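Local atomic coordinates of EF0056 (Enterococcus faecalis, PDB entry 6ORI), a protein that is an enterococcal surface protein of unknown function, with an immunoglobulin-like N-terminal region, that may take part in biofilm formation. Residues 50-56 with 136-142. Residues are numbered along the deposited sequence; the frame is centred on the assembly and turned at random.
Sequences TIDFEVY and TAPNGVI
Phe53 and Gly140 form the centre of an antiparallel strand pairing interrupted by a beta bulge, in a sheet where strand 31-38 flanks 50-56 and strand 82-87 flanks 136-142. Backbone bonds knit both ends: Ala137 N reaches Val55 O at 2.8 Å, almost straight (179°), and Ile142 N meets Ile51 O at 2.9 Å. Between them the register slips by one residue, with Pro138 and Asn139 bowing outward, and the ladder is less regular: Gly140 N to Phe53 O is weak (129°), while Phe53 N approaches Gly140 O from above the carbonyl plane.

The aromatic contact is a CH-pi interaction. With CG set between the backbone N and the carbonyl carbon (chi1 70°), the ring of Phe53 lies over the neighbouring strand, and Gly140 CA sits 3.5 Å from its centroid, near the ring normal; on the same side of the sheet, Ile142 CG1 touches Phe53 CE2 at 3.8 Å, oblique to the ring, and Ile85 and Val87 also pack against Phe53.

Polar groups gather on the other face. Glu54 OE1 accepts a bond from Tyr56 OH (2.7 Å) through its anti lone pair, and OE2 accepts one from a water that in turn accepts from Asn139 N. One carboxylate is thus held at both oxygens, and the bulged amide is satisfied through water where direct strand pairing lapses.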
loop_
_atom_site.group_PDB
_atom_site.type_symbol
_atom_site.label_atom_id
_atom_site.label_comp_id
_atom_site.label_asym_id
_atom_site.label_seq_id
_atom_site.Cartn_x
_atom_site.Cartn_y
_atom_site.Cartn_z
ATOM N N THR A 50 -11.915 -8.298 -17.641
ATOM C CA THR A 50 -10.542 -7.844 -17.425
ATOM C C THR A 50 -10.412 -6.790 -16.329
ATOM O O THR A 50 -11.293 -5.963 -16.110
ATOM C CB THR A 50 -9.922 -7.285 -18.734
ATOM O OG1 THR A 50 -10.760 -6.253 -19.271
ATOM C CG2 THR A 50 -9.735 -8.388 -19.746
ATOM N N ILE A 51 -9.266 -6.825 -15.664
ATOM C CA ILE A 51 -8.852 -5.720 -14.795
ATOM C C ILE A 51 -7.524 -5.185 -15.314
ATOM O O ILE A 51 -6.546 -5.932 -15.399
ATOM C CB ILE A 51 -8.712 -6.168 -13.332
ATOM C CG1 ILE A 51 -10.067 -6.590 -12.765
ATOM C CG2 ILE A 51 -8.057 -5.065 -12.466
ATOM C CD1 ILE A 51 -9.989 -7.219 -11.390
ATOM N N ASP A 52 -7.484 -3.899 -15.645
ATOM C CA ASP A 52 -6.267 -3.250 -16.090
ATOM C C ASP A 52 -5.445 -2.833 -14.875
ATOM O O ASP A 52 -6.017 -2.466 -13.829
ATOM C CB ASP A 52 -6.580 -1.999 -16.928
ATOM C CG ASP A 52 -7.180 -2.313 -18.293
ATOM O OD1 ASP A 52 -7.267 -3.494 -18.700
ATOM O OD2 ASP A 52 -7.540 -1.328 -18.971
ATOM N N PHE A 53 -4.121 -2.817 -15.022
ATOM C CA PHE A 53 -3.238 -2.420 -13.919
ATOM C C PHE A 53 -1.898 -1.949 -14.446
ATOM O O PHE A 53 -1.564 -2.189 -15.600
ATOM C CB PHE A 53 -3.035 -3.551 -12.876
ATOM C CG PHE A 53 -2.214 -4.735 -13.380
ATOM C CD1 PHE A 53 -0.837 -4.782 -13.243
ATOM C CD2 PHE A 53 -2.849 -5.796 -13.997
ATOM C CE1 PHE A 53 -0.125 -5.876 -13.707
ATOM C CE2 PHE A 53 -2.144 -6.898 -14.439
ATOM C CZ PHE A 53 -0.788 -6.935 -14.312
ATOM N N GLU A 54 -1.127 -1.315 -13.572
ATOM C CA GLU A 54 0.281 -1.029 -13.805
ATOM C C GLU A 54 1.054 -1.489 -12.582
ATOM O O GLU A 54 0.493 -1.616 -11.470
ATOM C CB GLU A 54 0.542 0.468 -13.989
ATOM C CG GLU A 54 -0.205 1.063 -15.144
ATOM C CD GLU A 54 0.132 2.522 -15.398
ATOM O OE1 GLU A 54 0.352 3.303 -14.435
ATOM O OE2 GLU A 54 0.153 2.893 -16.575
ATOM N N VAL A 55 2.339 -1.753 -12.793
ATOM C CA VAL A 55 3.255 -2.078 -11.698
ATOM C C VAL A 55 4.313 -0.988 -11.644
ATOM O O VAL A 55 4.839 -0.581 -12.681
ATOM C CB VAL A 55 3.913 -3.460 -11.878
ATOM C CG1 VAL A 55 4.784 -3.817 -10.680
ATOM C CG2 VAL A 55 2.874 -4.520 -12.135
ATOM N N TYR A 56 4.578 -0.476 -10.441
ATOM C CA TYR A 56 5.645 0.495 -10.243
ATOM C C TYR A 56 6.770 -0.144 -9.458
ATOM O O TYR A 56 6.537 -0.947 -8.553
ATOM C CB TYR A 56 5.138 1.757 -9.504
ATOM C CG TYR A 56 3.883 2.308 -10.124
ATOM C CD1 TYR A 56 3.775 2.481 -11.489
ATOM C CD2 TYR A 56 2.779 2.611 -9.352
ATOM C CE1 TYR A 56 2.596 2.933 -12.060
ATOM C CE2 TYR A 56 1.612 3.053 -9.917
ATOM C CZ TYR A 56 1.531 3.228 -11.264
ATOM O OH TYR A 56 0.333 3.646 -11.800
ATOM N N THR A 136 7.700 2.281 -14.496
ATOM C CA THR A 136 6.356 1.748 -14.740
ATOM C C THR A 136 6.398 0.604 -15.727
ATOM O O THR A 136 7.012 0.716 -16.801
ATOM C CB THR A 136 5.421 2.830 -15.284
ATOM O OG1 THR A 136 5.323 3.870 -14.308
ATOM C CG2 THR A 136 4.022 2.282 -15.592
ATOM N N ALA A 137 5.726 -0.476 -15.343
ATOM C CA ALA A 137 5.421 -1.589 -16.232
ATOM C C ALA A 137 3.968 -1.382 -16.611
ATOM O O ALA A 137 3.086 -1.613 -15.780
ATOM C CB ALA A 137 5.613 -2.921 -15.515
ATOM N N PRO A 138 3.704 -0.889 -17.838
ATOM C CA PRO A 138 2.351 -0.489 -18.232
ATOM C C PRO A 138 1.503 -1.617 -18.833
ATOM O O PRO A 138 2.011 -2.711 -19.115
ATOM C CB PRO A 138 2.637 0.581 -19.278
ATOM C CG PRO A 138 3.835 0.062 -19.982
ATOM C CD PRO A 138 4.678 -0.546 -18.889
ATOM N N ASN A 139 0.214 -1.357 -19.012
ATOM C CA ASN A 139 -0.661 -2.199 -19.833
ATOM C C ASN A 139 -0.836 -3.582 -19.235
ATOM O O ASN A 139 -0.927 -4.591 -19.938
ATOM C CB ASN A 139 -0.168 -2.272 -21.287
ATOM C CG ASN A 139 -0.096 -0.921 -21.909
ATOM O OD1 ASN A 139 -1.012 -0.120 -21.768
ATOM N ND2 ASN A 139 1.005 -0.643 -22.569
ATOM N N GLY A 140 -0.877 -3.645 -17.923
ATOM C CA GLY A 140 -1.189 -4.891 -17.247
ATOM C C GLY A 140 -2.640 -5.244 -17.432
ATOM O O GLY A 140 -3.502 -4.383 -17.388
ATOM N N VAL A 141 -2.909 -6.524 -17.621
ATOM C CA VAL A 141 -4.271 -7.024 -17.766
ATOM C C VAL A 141 -4.379 -8.356 -17.045
ATOM O O VAL A 141 -3.611 -9.282 -17.315
ATOM C CB VAL A 141 -4.699 -7.218 -19.257
ATOM C CG1 VAL A 141 -6.124 -7.728 -19.317
ATOM C CG2 VAL A 141 -4.593 -5.934 -20.038
ATOM N N ILE A 142 -5.311 -8.431 -16.101
ATOM C CA ILE A 142 -5.772 -9.704 -15.555
ATOM C C ILE A 142 -6.992 -10.117 -16.348
ATOM O O ILE A 142 -7.978 -9.395 -16.399
ATOM C CB ILE A 142 -6.166 -9.600 -14.078
ATOM C CG1 ILE A 142 -5.015 -9.052 -13.202
ATOM C CG2 ILE A 142 -6.613 -10.986 -13.560
ATOM C CD1 ILE A 142 -5.458 -8.650 -11.791
HETATM O O HOH W 1 -0.903 1.267 -18.420
#